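PDB 3OV9: nucleoprotein from Rift valley fever virus, which encapsidates the viral genomic RNA, protecting it from nucleases and presenting it as the template for transcription and replication, and assembles into ring-shaped hexamers. Local coordinates for residues A[65-68]-A[69-72]; A[80-83]-A[84-88]; A[96-99]-A[100-103]; A[120-123]-A[124-127]. All blocks are in the same frame, centred on the assembly; numbering follows the deposited sequence.

Contact 1 of 4, residues A[65-68]-A[69-72]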
ATOM      1  N   GLY A  65     -21.558   7.525  22.951  1.00 17.67           N
ATOM      2  CA  GLY A  65     -20.120   7.273  22.952  1.00 17.91           C
ATOM      3  C   GLY A  65     -19.293   8.312  23.686  1.00 18.33           C
ATOM      4  O   GLY A  65     -19.790   9.012  24.572  1.00 18.01           O
ATOM      5  N   ASN A  66     -18.025   8.416  23.296  1.00 18.64           N
ATOM      6  CA  ASN A  66     -17.041   9.202  24.036  1.00 19.23           C
ATOM      7  C   ASN A  66     -16.509  10.413  23.262  1.00 19.56           C
ATOM      8  O   ASN A  66     -15.477  10.986  23.626  1.00 19.88           O
ATOM      9  CB  ASN A  66     -15.882   8.291  24.472  1.00 19.23           C
ATOM     10  CG  ASN A  66     -15.073   8.869  25.627  1.00 19.45           C
ATOM     11  OD1 ASN A  66     -15.613   9.524  26.517  1.00 19.36           O
ATOM     12  ND2 ASN A  66     -13.767   8.615  25.617  1.00 19.28           N
ATOM     13  N   LYS A  67     -17.219  10.807  22.205  1.00 19.82           N
ATOM     14  CA  LYS A  67     -16.811  11.951  21.386  1.00 20.33           C
ATOM     15  C   LYS A  67     -17.893  13.039  21.349  1.00 20.44           C
ATOM     16  O   LYS A  67     -18.702  13.080  20.418  1.00 20.23           O
ATOM     17  CB  LYS A  67     -16.436  11.502  19.966  1.00 20.48           C
ATOM     18  CG  LYS A  67     -15.242  10.564  19.903  1.00 21.52           C
ATOM     19  CD  LYS A  67     -14.841  10.289  18.463  1.00 23.71           C
ATOM     20  CE  LYS A  67     -13.546   9.494  18.379  1.00 24.86           C
ATOM     21  NZ  LYS A  67     -13.740   8.051  18.694  1.00 26.52           N
ATOM     22  N   PRO A  68     -17.903  13.931  22.361  1.00 20.56           N
ATOM     23  CA  PRO A  68     -18.961  14.938  22.513  1.00 20.81           C
ATOM     24  C   PRO A  68     -19.119  15.894  21.324  1.00 21.12           C
ATOM     25  O   PRO A  68     -20.244  16.275  20.997  1.00 21.18           O
ATOM     26  CB  PRO A  68     -18.534  15.706  23.766  1.00 20.80           C
ATOM     27  CG  PRO A  68     -17.695  14.748  24.524  1.00 20.67           C
ATOM     28  CD  PRO A  68     -16.942  13.995  23.478  1.00 20.65           C
ATOM     29  N   ARG A  69     -18.014  16.274  20.688  1.00 21.44           N
ATOM     30  CA  ARG A  69     -18.082  17.165  19.527  1.00 21.91           C
ATOM     31  C   ARG A  69     -18.666  16.463  18.302  1.00 21.93           C
ATOM     32  O   ARG A  69     -19.411  17.077  17.527  1.00 22.25           O
ATOM     33  CB  ARG A  69     -16.710  17.776  19.212  1.00 22.11           C
ATOM     34  CG  ARG A  69     -16.283  18.890  20.166  1.00 23.02           C
ATOM     35  CD  ARG A  69     -17.147  20.144  20.027  1.00 24.15           C
ATOM     36  NE  ARG A  69     -16.883  21.101  21.101  1.00 25.56           N
ATOM     37  CZ  ARG A  69     -17.610  22.185  21.351  1.00 25.79           C
ATOM     38  NH1 ARG A  69     -18.668  22.479  20.606  1.00 26.50           N
ATOM     39  NH2 ARG A  69     -17.278  22.982  22.357  1.00 26.28           N
ATOM     40  N   ARG A  70     -18.339  15.181  18.146  1.00 21.83           N
ATOM     41  CA  ARG A  70     -18.825  14.369  17.028  1.00 21.84           C
ATOM     42  C   ARG A  70     -20.325  14.082  17.137  1.00 21.36           C
ATOM     43  O   ARG A  70     -21.057  14.219  16.155  1.00 21.14           O
ATOM     44  CB  ARG A  70     -18.035  13.055  16.922  1.00 22.10           C
ATOM     45  CG  ARG A  70     -18.456  12.159  15.755  1.00 23.91           C
ATOM     46  CD  ARG A  70     -17.909  10.745  15.892  1.00 26.96           C
ATOM     47  NE  ARG A  70     -16.640  10.560  15.190  1.00 29.41           N
ATOM     48  CZ  ARG A  70     -15.934   9.430  15.191  1.00 30.47           C
ATOM     49  NH1 ARG A  70     -16.359   8.369  15.868  1.00 30.99           N
ATOM     50  NH2 ARG A  70     -14.793   9.361  14.519  1.00 31.20           N
ATOM     51  N   MET A  71     -20.777  13.692  18.329  1.00 20.93           N
ATOM     52  CA  MET A  71     -22.189  13.353  18.545  1.00 20.44           C
ATOM     53  C   MET A  71     -23.118  14.553  18.336  1.00 20.68           C
ATOM     54  O   MET A  71     -24.262  14.388  17.909  1.00 20.62           O
ATOM     55  CB  MET A  71     -22.412  12.710  19.926  1.00 20.28           C
ATOM     56  CG  MET A  71     -22.168  13.628  21.123  1.00 18.66           C
ATOM     57  SD  MET A  71     -22.355  12.806  22.726  1.00 15.24           S
ATOM     58  CE  MET A  71     -20.993  11.644  22.682  1.00 16.96           C
ATOM     59  N   MET A  72     -22.603  15.752  18.615  1.00 20.86           N
ATOM     60  CA  MET A  72     -23.345  17.003  18.440  1.00 21.28           C
ATOM     61  C   MET A  72     -23.724  17.276  16.986  1.00 21.25           C
ATOM     62  O   MET A  72     -24.692  17.991  16.720  1.00 21.56           O
ATOM     63  CB  MET A  72     -22.534  18.183  18.978  1.00 21.47           C
ATOM     64  CG  MET A  72     -22.706  18.441  20.466  1.00 22.38           C
ATOM     65  SD  MET A  72     -21.508  19.639  21.096  1.00 23.92           S
ATOM     66  CE  MET A  72     -22.086  21.167  20.364  1.00 24.69           C
TER
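Lys67 and Arg70 extend alongside each other in the same direction, across the first turn of helix 68-71. Starting at the backbone, CB of Lys67 rests 3.8 Å from CB of Arg70. Further out, Lys67 CD sits over the middle of one guanidinium face, 3.6 Å from Arg70 CZ. Lys67 CE stays within van der Waals range of Arg70 NH1, and Lys67 NZ ends 3.9 Å from Arg70 NH1. Two positive groups are thus brought together, a pairing that an anion would be expected to ease; Lys67 is a probable RNA-binding residue, by similarity with related nucleoproteins. Arg70 reaches this position with CG anti to its amide nitrogen (chi1 -179°) and a bend at chi3.

Lys67 is also the N-cap residue of the helix, and Pro68 is its first residue, with no amide hydrogen to give. The carbonyl O of Lys67 accepts the amide N of Met71 at 3.0 Å, with an N-H...O angle of 166°, in the first i to i+4 bond. The next, from Met72 N to Pro68 O, is weak. Met71 folds back along the turn: its CG lies 3.3 Å from Pro68 O, and the bend at chi3 brings CE to 3.5 Å from Gly65 O. Arg69 forms a salt bridge with Glu84 of helix 77-90. Separately, Asn66 OD1 accepts the backbone N of Ser105.

Contact 2 of 4, residues A[80-83]-A[84-88]; sequences KATV and EALIN
Val83 faces Ile87 one helical turn later, and their side chains lie at a slant to one another, with CG1 of the valine 4.0 Å from CD1 of the isoleucine. The valine has CG1 anti to its amide nitrogen (chi1 179°), which directs that methyl along the helix toward Ile87. The isoleucine brings its CG1 to 3.3 Å from Val83 O. Val83 O also accepts a hydrogen bond from Ile87 N at 2.9 Å. Val83 lies on the buried face of helix 77-90, against Leu60 of helix 50-63 and Phe28 of a neighbouring subunit.

Glu84 presents its backbone and CB to the preceding turn: its N donates to Lys80 O at 2.8 Å and CB sits 3.3 Å from the same oxygen. Beyond CB the chain bends at chi2 and leads the carboxylate off to a salt bridge with Arg69.

Thr82 O accepts from Leu86 N at 3.0 Å, with Leu86 CG 3.4 Å from the same O. Thr82 OG1 is hydrogen-bonded to both Glu78 O and Glu27 OE1 of the neighbouring subunit, two acceptors that probably share its one proton.

Across 80-88 the backbone is joined by i to i+4 bonds, while the side chains divide the work: Val83, Leu86 and Ile87 are buried, against helices 50-63 and 68-71 and, for Val83, the neighbouring subunit, Glu84 ties the helix to helix 68-71, and Thr82 reaches across the subunit interface.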
ATOM      1  N   LYS A  80     -28.176  19.082  21.427  1.00 17.71           N
ATOM      2  CA  LYS A  80     -26.913  19.746  21.111  0.80 17.83           C
ATOM      3  C   LYS A  80     -26.578  20.840  22.123  1.00 17.71           C
ATOM      4  O   LYS A  80     -25.428  20.963  22.547  1.00 17.90           O
ATOM      5  CB  LYS A  80     -26.952  20.341  19.704  0.80 17.82           C
ATOM      6  CG  LYS A  80     -25.604  20.864  19.233  0.80 18.72           C
ATOM      7  CD  LYS A  80     -25.745  22.100  18.353  0.80 20.36           C
ATOM      8  CE  LYS A  80     -26.464  21.791  17.056  0.80 20.69           C
ATOM      9  NZ  LYS A  80     -25.672  20.873  16.188  0.80 22.67           N
ATOM     10  N   ALA A  81     -27.585  21.624  22.512  1.00 17.65           N
ATOM     11  CA  ALA A  81     -27.412  22.716  23.475  1.00 17.73           C
ATOM     12  C   ALA A  81     -27.045  22.204  24.867  1.00 17.73           C
ATOM     13  O   ALA A  81     -26.242  22.825  25.574  1.00 17.91           O
ATOM     14  CB  ALA A  81     -28.666  23.576  23.539  1.00 17.74           C
ATOM     15  N   THR A  82     -27.633  21.072  25.250  1.00 17.69           N
ATOM     16  CA  THR A  82     -27.338  20.441  26.535  1.00 17.82           C
ATOM     17  C   THR A  82     -25.890  19.957  26.564  1.00 17.98           C
ATOM     18  O   THR A  82     -25.172  20.195  27.539  1.00 18.00           O
ATOM     19  CB  THR A  82     -28.321  19.281  26.838  1.00 17.89           C
ATOM     20  OG1 THR A  82     -29.651  19.800  26.946  1.00 18.03           O
ATOM     21  CG2 THR A  82     -27.961  18.576  28.146  1.00 17.81           C
ATOM     22  N   VAL A  83     -25.463  19.307  25.483  1.00 17.94           N
ATOM     23  CA  VAL A  83     -24.106  18.768  25.385  1.00 18.06           C
ATOM     24  C   VAL A  83     -23.076  19.898  25.312  1.00 18.47           C
ATOM     25  O   VAL A  83     -22.044  19.842  25.985  1.00 18.33           O
ATOM     26  CB  VAL A  83     -23.961  17.785  24.198  1.00 18.08           C
ATOM     27  CG1 VAL A  83     -22.530  17.261  24.093  1.00 17.65           C
ATOM     28  CG2 VAL A  83     -24.929  16.624  24.365  1.00 17.35           C
ATOM     29  N   GLU A  84     -23.374  20.927  24.515  1.00 18.81           N
ATOM     30  CA  GLU A  84     -22.525  22.120  24.421  1.00 19.51           C
ATOM     31  C   GLU A  84     -22.263  22.722  25.803  1.00 19.45           C
ATOM     32  O   GLU A  84     -21.119  23.040  26.141  1.00 19.58           O
ATOM     33  CB  GLU A  84     -23.152  23.162  23.480  1.00 19.75           C
ATOM     34  CG  GLU A  84     -22.477  24.550  23.473  1.00 21.80           C
ATOM     35  CD  GLU A  84     -21.150  24.598  22.720  1.00 24.16           C
ATOM     36  OE1 GLU A  84     -20.711  23.567  22.168  1.00 25.75           O
ATOM     37  OE2 GLU A  84     -20.538  25.688  22.681  1.00 26.23           O
ATOM     38  N   ALA A  85     -23.324  22.864  26.595  1.00 19.33           N
ATOM     39  CA  ALA A  85     -23.222  23.398  27.950  1.00 19.37           C
ATOM     40  C   ALA A  85     -22.398  22.487  28.860  1.00 19.39           C
ATOM     41  O   ALA A  85     -21.612  22.972  29.677  1.00 19.38           O
ATOM     42  CB  ALA A  85     -24.605  23.636  28.536  1.00 19.14           C
ATOM     43  N   LEU A  86     -22.572  21.175  28.705  1.00 19.43           N
ATOM     44  CA  LEU A  86     -21.807  20.193  29.482  1.00 19.72           C
ATOM     45  C   LEU A  86     -20.313  20.242  29.163  1.00 20.08           C
ATOM     46  O   LEU A  86     -19.480  20.122  30.064  1.00 19.88           O
ATOM     47  CB  LEU A  86     -22.345  18.772  29.269  1.00 19.62           C
ATOM     48  CG  LEU A  86     -23.670  18.380  29.932  1.00 19.64           C
ATOM     49  CD1 LEU A  86     -24.106  17.001  29.451  1.00 19.76           C
ATOM     50  CD2 LEU A  86     -23.591  18.418  31.460  1.00 19.18           C
ATOM     51  N   ILE A  87     -19.982  20.422  27.886  1.00 20.45           N
ATOM     52  CA  ILE A  87     -18.589  20.538  27.457  1.00 21.14           C
ATOM     53  C   ILE A  87     -17.926  21.762  28.086  1.00 21.56           C
ATOM     54  O   ILE A  87     -16.822  21.662  28.622  1.00 21.71           O
ATOM     55  CB  ILE A  87     -18.452  20.594  25.914  1.00 21.04           C
ATOM     56  CG1 ILE A  87     -18.871  19.261  25.290  1.00 20.93           C
ATOM     57  CG2 ILE A  87     -17.011  20.946  25.503  1.00 21.32           C
ATOM     58  CD1 ILE A  87     -19.128  19.335  23.793  1.00 21.93           C
ATOM     59  N   ASN A  88     -18.606  22.906  28.024  1.00 22.11           N
ATOM     60  CA  ASN A  88     -18.063  24.160  28.552  1.00 22.57           C
ATOM     61  C   ASN A  88     -17.913  24.160  30.069  1.00 22.69           C
ATOM     62  O   ASN A  88     -16.946  24.714  30.601  1.00 22.97           O
ATOM     63  CB  ASN A  88     -18.917  25.355  28.115  1.00 22.82           C
ATOM     64  CG  ASN A  88     -18.914  25.566  26.608  1.00 23.45           C
ATOM     65  OD1 ASN A  88     -19.897  26.050  26.042  1.00 24.96           O
ATOM     66  ND2 ASN A  88     -17.813  25.210  25.953  1.00 24.51           N
TER

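Contact 3 of 4, residues A[96-99]-A[100-103]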
ATOM      1  N   ASN A  96      -8.299   9.532  25.514  1.00 28.08           N
ATOM      2  CA  ASN A  96      -7.564   9.370  26.768  0.50 28.07           C
ATOM      3  C   ASN A  96      -6.629  10.553  27.060  1.00 27.91           C
ATOM      4  O   ASN A  96      -5.436  10.512  26.729  1.00 28.23           O
ATOM      5  CB  ASN A  96      -6.785   8.049  26.762  0.50 28.21           C
ATOM      6  CG  ASN A  96      -5.978   7.841  28.030  0.50 28.49           C
ATOM      7  OD1 ASN A  96      -6.517   7.467  29.071  0.50 28.99           O
ATOM      8  ND2 ASN A  96      -4.674   8.081  27.945  0.50 28.91           N
ATOM      9  N   PRO A  97      -7.165  11.624  27.681  1.00 27.55           N
ATOM     10  CA  PRO A  97      -6.301  12.749  28.029  1.00 27.15           C
ATOM     11  C   PRO A  97      -5.612  12.553  29.383  1.00 26.75           C
ATOM     12  O   PRO A  97      -5.602  11.438  29.919  1.00 26.71           O
ATOM     13  CB  PRO A  97      -7.277  13.924  28.086  1.00 27.18           C
ATOM     14  CG  PRO A  97      -8.560  13.313  28.516  1.00 27.29           C
ATOM     15  CD  PRO A  97      -8.583  11.914  27.970  1.00 27.42           C
ATOM     16  N   SER A  98      -5.044  13.629  29.921  1.00 26.21           N
ATOM     17  CA  SER A  98      -4.383  13.597  31.225  1.00 25.63           C
ATOM     18  C   SER A  98      -5.385  13.384  32.360  1.00 25.06           C
ATOM     19  O   SER A  98      -6.600  13.500  32.162  1.00 25.06           O
ATOM     20  CB  SER A  98      -3.587  14.885  31.457  1.00 25.80           C
ATOM     21  OG  SER A  98      -4.448  15.977  31.728  1.00 26.06           O
ATOM     22  N   ARG A  99      -4.853  13.090  33.547  1.00 24.36           N
ATOM     23  CA  ARG A  99      -5.623  12.841  34.766  0.60 24.16           C
ATOM     24  C   ARG A  99      -6.513  14.024  35.157  1.00 23.80           C
ATOM     25  O   ARG A  99      -7.522  13.866  35.843  1.00 23.85           O
ATOM     26  CB  ARG A  99      -4.632  12.542  35.893  0.60 24.25           C
ATOM     27  CG  ARG A  99      -5.220  12.143  37.233  0.60 24.64           C
ATOM     28  CD  ARG A  99      -4.112  11.918  38.260  0.60 25.63           C
ATOM     29  NE  ARG A  99      -3.250  10.790  37.903  0.60 26.50           N
ATOM     30  CZ  ARG A  99      -2.029  10.904  37.386  0.60 26.81           C
ATOM     31  NH1 ARG A  99      -1.499  12.101  37.168  0.60 27.34           N
ATOM     32  NH2 ARG A  99      -1.334   9.816  37.090  0.60 26.51           N
ATOM     33  N   ASP A 100      -6.104  15.219  34.733  1.00 23.45           N
ATOM     34  CA  ASP A 100      -6.793  16.454  35.092  1.00 23.03           C
ATOM     35  C   ASP A 100      -7.910  16.826  34.115  1.00 22.43           C
ATOM     36  O   ASP A 100      -8.459  17.928  34.186  1.00 22.28           O
ATOM     37  CB  ASP A 100      -5.784  17.601  35.223  1.00 23.26           C
ATOM     38  CG  ASP A 100      -4.756  17.356  36.318  1.00 24.02           C
ATOM     39  OD1 ASP A 100      -5.153  16.999  37.450  1.00 24.58           O
ATOM     40  OD2 ASP A 100      -3.549  17.525  36.045  1.00 25.40           O
ATOM     41  N   GLU A 101      -8.238  15.904  33.210  1.00 21.77           N
ATOM     42  CA  GLU A 101      -9.301  16.122  32.227  1.00 21.21           C
ATOM     43  C   GLU A 101     -10.409  15.081  32.355  1.00 20.39           C
ATOM     44  O   GLU A 101     -10.142  13.888  32.535  1.00 20.30           O
ATOM     45  CB  GLU A 101      -8.740  16.096  30.802  1.00 21.38           C
ATOM     46  CG  GLU A 101      -7.663  17.146  30.502  1.00 22.74           C
ATOM     47  CD  GLU A 101      -8.222  18.524  30.178  1.00 24.03           C
ATOM     48  OE1 GLU A 101      -9.460  18.709  30.194  1.00 24.90           O
ATOM     49  OE2 GLU A 101      -7.410  19.431  29.902  1.00 24.87           O
ATOM     50  N   LEU A 102     -11.651  15.548  32.250  1.00 19.44           N
ATOM     51  CA  LEU A 102     -12.819  14.673  32.245  1.00 18.43           C
ATOM     52  C   LEU A 102     -13.175  14.230  30.833  1.00 17.87           C
ATOM     53  O   LEU A 102     -12.987  14.978  29.867  1.00 17.66           O
ATOM     54  CB  LEU A 102     -14.029  15.382  32.866  1.00 18.40           C
ATOM     55  CG  LEU A 102     -14.062  15.628  34.375  1.00 17.89           C
ATOM     56  CD1 LEU A 102     -15.225  16.544  34.732  1.00 17.05           C
ATOM     57  CD2 LEU A 102     -14.158  14.318  35.142  1.00 17.33           C
ATOM     58  N   THR A 103     -13.672  12.999  30.730  1.00 17.14           N
ATOM     59  CA  THR A 103     -14.316  12.485  29.521  1.00 16.60           C
ATOM     60  C   THR A 103     -15.603  11.796  29.959  1.00 16.25           C
ATOM     61  O   THR A 103     -15.763  11.464  31.137  1.00 15.94           O
ATOM     62  CB  THR A 103     -13.449  11.450  28.762  1.00 16.69           C
ATOM     63  OG1 THR A 103     -13.325  10.250  29.541  1.00 16.77           O
ATOM     64  CG2 THR A 103     -12.069  12.002  28.443  1.00 16.69           C
TER
HETATM   65  O   HOH W   1      -9.706  12.517  35.123  1.00 19.23           O
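Pro97 supplies the tight half of this contact, its ring set against Glu101 on one part and Thr103 on another. Pro97 CG lies 3.6 Å from CB of Glu101, and Pro97 CD is 3.5 Å from the methyl CG2 of Thr103. Pro97 CB adds a contact with Glu101 CB at 3.8 Å. The threonine turns that methyl to the proline because OG1 takes the place between backbone N and carbonyl carbon (chi1 68°), where it caps the amide of Arg106 at the N-cap of helix 104-110.

The outer half is a type I beta turn from Ser98 to Glu101, closed by a bond from Glu101 N to Ser98 O of 3.1 Å. On this side Ser98 and Asp100 are exposed to solvent and the side chains meet sparsely: Ser98 OG is 3.6 Å from Glu101 CG, and Asp100 projects from the bend. Water 1 spans the turn's backbone, donating to Arg99 O at 2.7 Å and to Glu101 O at 3.0 Å. The charged ends look elsewhere, Glu101 making a salt bridge with Lys93 and Asp100 one with Arg37, while Arg99, in the modelled conformer, gives a hydrogen bond to Met75 O of another subunit.

The whole loop joins helix 77-90 to helix 104-110. Arg106, a probable RNA-binding residue of the latter, reaches back to the carbonyls of Pro97, Ser98 and Glu101, and Leu102 packs on Val38, Leu41 and Leu42 of helix 35-46.

Contact 4 of 4, residues A[120-123]-A[124-127]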
ATOM      1  N   VAL A 120     -29.572  -1.802  32.732  1.00 15.07           N
ATOM      2  CA  VAL A 120     -30.847  -2.523  32.750  1.00 15.70           C
ATOM      3  C   VAL A 120     -31.915  -1.760  31.955  1.00 16.13           C
ATOM      4  O   VAL A 120     -32.674  -2.359  31.188  1.00 16.71           O
ATOM      5  CB  VAL A 120     -31.325  -2.790  34.204  1.00 15.64           C
ATOM      6  CG1 VAL A 120     -32.684  -3.474  34.220  1.00 16.14           C
ATOM      7  CG2 VAL A 120     -30.293  -3.633  34.949  1.00 15.78           C
ATOM      8  N   VAL A 121     -31.949  -0.442  32.126  1.00 16.50           N
ATOM      9  CA  VAL A 121     -32.893   0.413  31.399  1.00 16.96           C
ATOM     10  C   VAL A 121     -32.431   0.635  29.953  1.00 17.17           C
ATOM     11  O   VAL A 121     -33.249   0.658  29.029  1.00 17.06           O
ATOM     12  CB  VAL A 121     -33.101   1.776  32.120  1.00 16.97           C
ATOM     13  CG1 VAL A 121     -33.913   2.753  31.259  1.00 17.63           C
ATOM     14  CG2 VAL A 121     -33.778   1.578  33.471  1.00 17.34           C
ATOM     15  N   LEU A 122     -31.120   0.773  29.765  1.00 17.46           N
ATOM     16  CA  LEU A 122     -30.554   1.231  28.491  1.00 17.99           C
ATOM     17  C   LEU A 122     -30.251   0.139  27.459  1.00 18.47           C
ATOM     18  O   LEU A 122     -29.840   0.446  26.336  1.00 18.33           O
ATOM     19  CB  LEU A 122     -29.296   2.074  28.750  1.00 17.87           C
ATOM     20  CG  LEU A 122     -29.491   3.410  29.472  1.00 17.99           C
ATOM     21  CD1 LEU A 122     -28.163   3.953  29.982  1.00 18.15           C
ATOM     22  CD2 LEU A 122     -30.168   4.420  28.569  1.00 18.19           C
ATOM     23  N   SER A 123     -30.467  -1.119  27.848  1.00 19.08           N
ATOM     24  CA  SER A 123     -30.144  -2.316  27.054  1.00 19.80           C
ATOM     25  C   SER A 123     -30.334  -2.196  25.534  1.00 20.15           C
ATOM     26  O   SER A 123     -29.418  -2.490  24.767  1.00 20.00           O
ATOM     27  CB  SER A 123     -30.942  -3.516  27.581  1.00 19.79           C
ATOM     28  OG  SER A 123     -30.699  -4.682  26.817  1.00 20.37           O
ATOM     29  N   GLU A 124     -31.517  -1.762  25.113  1.00 20.77           N
ATOM     30  CA  GLU A 124     -31.863  -1.742  23.690  1.00 21.45           C
ATOM     31  C   GLU A 124     -31.322  -0.531  22.918  1.00 21.49           C
ATOM     32  O   GLU A 124     -31.524  -0.425  21.704  1.00 21.58           O
ATOM     33  CB  GLU A 124     -33.379  -1.885  23.501  1.00 21.67           C
ATOM     34  CG  GLU A 124     -33.943  -3.218  23.994  1.00 23.50           C
ATOM     35  CD  GLU A 124     -33.184  -4.420  23.453  1.00 25.64           C
ATOM     36  OE1 GLU A 124     -33.108  -4.581  22.214  1.00 27.25           O
ATOM     37  OE2 GLU A 124     -32.660  -5.206  24.267  1.00 26.84           O
ATOM     38  N   TRP A 125     -30.624   0.364  23.614  1.00 21.33           N
ATOM     39  CA  TRP A 125     -30.038   1.546  22.975  1.00 21.34           C
ATOM     40  C   TRP A 125     -28.510   1.588  23.042  1.00 21.01           C
ATOM     41  O   TRP A 125     -27.889   2.594  22.687  1.00 20.84           O
ATOM     42  CB  TRP A 125     -30.651   2.830  23.539  1.00 21.49           C
ATOM     43  CG  TRP A 125     -32.136   2.892  23.353  1.00 22.78           C
ATOM     44  CD1 TRP A 125     -32.809   3.071  22.176  1.00 23.84           C
ATOM     45  CD2 TRP A 125     -33.134   2.769  24.371  1.00 23.84           C
ATOM     46  NE1 TRP A 125     -34.164   3.068  22.401  1.00 24.64           N
ATOM     47  CE2 TRP A 125     -34.392   2.884  23.740  1.00 24.46           C
ATOM     48  CE3 TRP A 125     -33.088   2.571  25.759  1.00 24.39           C
ATOM     49  CZ2 TRP A 125     -35.596   2.811  24.448  1.00 25.09           C
ATOM     50  CZ3 TRP A 125     -34.286   2.500  26.461  1.00 24.49           C
ATOM     51  CH2 TRP A 125     -35.523   2.617  25.804  1.00 25.05           C
ATOM     52  N   LEU A 126     -27.912   0.486  23.492  1.00 20.71           N
ATOM     53  CA  LEU A 126     -26.461   0.340  23.512  1.00 20.70           C
ATOM     54  C   LEU A 126     -25.954  -0.121  22.141  1.00 20.86           C
ATOM     55  O   LEU A 126     -26.734  -0.673  21.355  1.00 20.81           O
ATOM     56  CB  LEU A 126     -26.045  -0.662  24.599  1.00 20.41           C
ATOM     57  CG  LEU A 126     -26.531  -0.403  26.028  1.00 20.24           C
ATOM     58  CD1 LEU A 126     -26.215  -1.605  26.911  1.00 19.54           C
ATOM     59  CD2 LEU A 126     -25.933   0.874  26.612  1.00 19.50           C
ATOM     60  N   PRO A 127     -24.654   0.107  21.841  1.00 21.12           N
ATOM     61  CA  PRO A 127     -24.072  -0.323  20.561  1.00 21.29           C
ATOM     62  C   PRO A 127     -24.295  -1.810  20.283  1.00 21.58           C
ATOM     63  O   PRO A 127     -24.664  -2.181  19.166  1.00 21.70           O
ATOM     64  CB  PRO A 127     -22.584  -0.019  20.736  1.00 21.32           C
ATOM     65  CG  PRO A 127     -22.557   1.123  21.680  1.00 21.13           C
ATOM     66  CD  PRO A 127     -23.673   0.855  22.651  1.00 21.13           C
TER
HETATM   67  O   HOH W   2     -33.729  -1.048  26.781  1.00 23.81           O
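Trp125 N donates to Leu122 O at 2.8 Å, an i to i+3 bond whose N-H...O angle is 160°; the donor stands above the carbonyl plane. Beside it, water 2 accepts from Glu124 N and donates to Val121 O, both at 2.9 Å, bridging the two backbone atoms where the helix ends. A longer bond of 3.3 Å runs from Ser123 OG to Glu124 OE2, reaching the carboxylate from above its plane; Ser123 OG also has a weak bond with Gly130 N.

Outward from these bonds, the indole of Trp125 approaches the last helical turn obliquely, with CZ3 3.3 Å from Val121 O. Its chi1 of -59° places CG anti to the carbonyl carbon, and chi2 of -71° turns the six-membered ring back along the helix, where CE3 comes to 4.5 Å from Leu122 CD2. Leu126 packs with CG 3.4 Å from Leu122 O and CD2 4.2 Å from Leu122 CB.

Val121 packs on Ile21, and Leu122 and Trp125 on Val25, of a neighbouring subunit, in line with the role in dimerization assigned to Trp125 by similarity. The change from i to i+4 bonding to a 3-10 turn marks the C-terminal end of helix 112-122, here built into a subunit interface.

Each contact is local and closes within a few residues, and the four follow in series, none nesting in or crossing another. Contact 1 turns the chain from the loop after helix 50-63 into helix 68-71; contact 2 lies within the next helix, 77-90, and the two touch through Arg69 with Glu84 and Met72 with Ile87. Contact 3 closes the loop leading to helix 104-110 and meets contact 1 where Asn66 packs on Thr103, near the probable RNA-binding residues Ser105 and Arg106. Contact 4 ends helix 112-122, with its nearest atoms about 7 Å from contact 1. Contacts 2, 3 and 4 also reach neighbouring subunits.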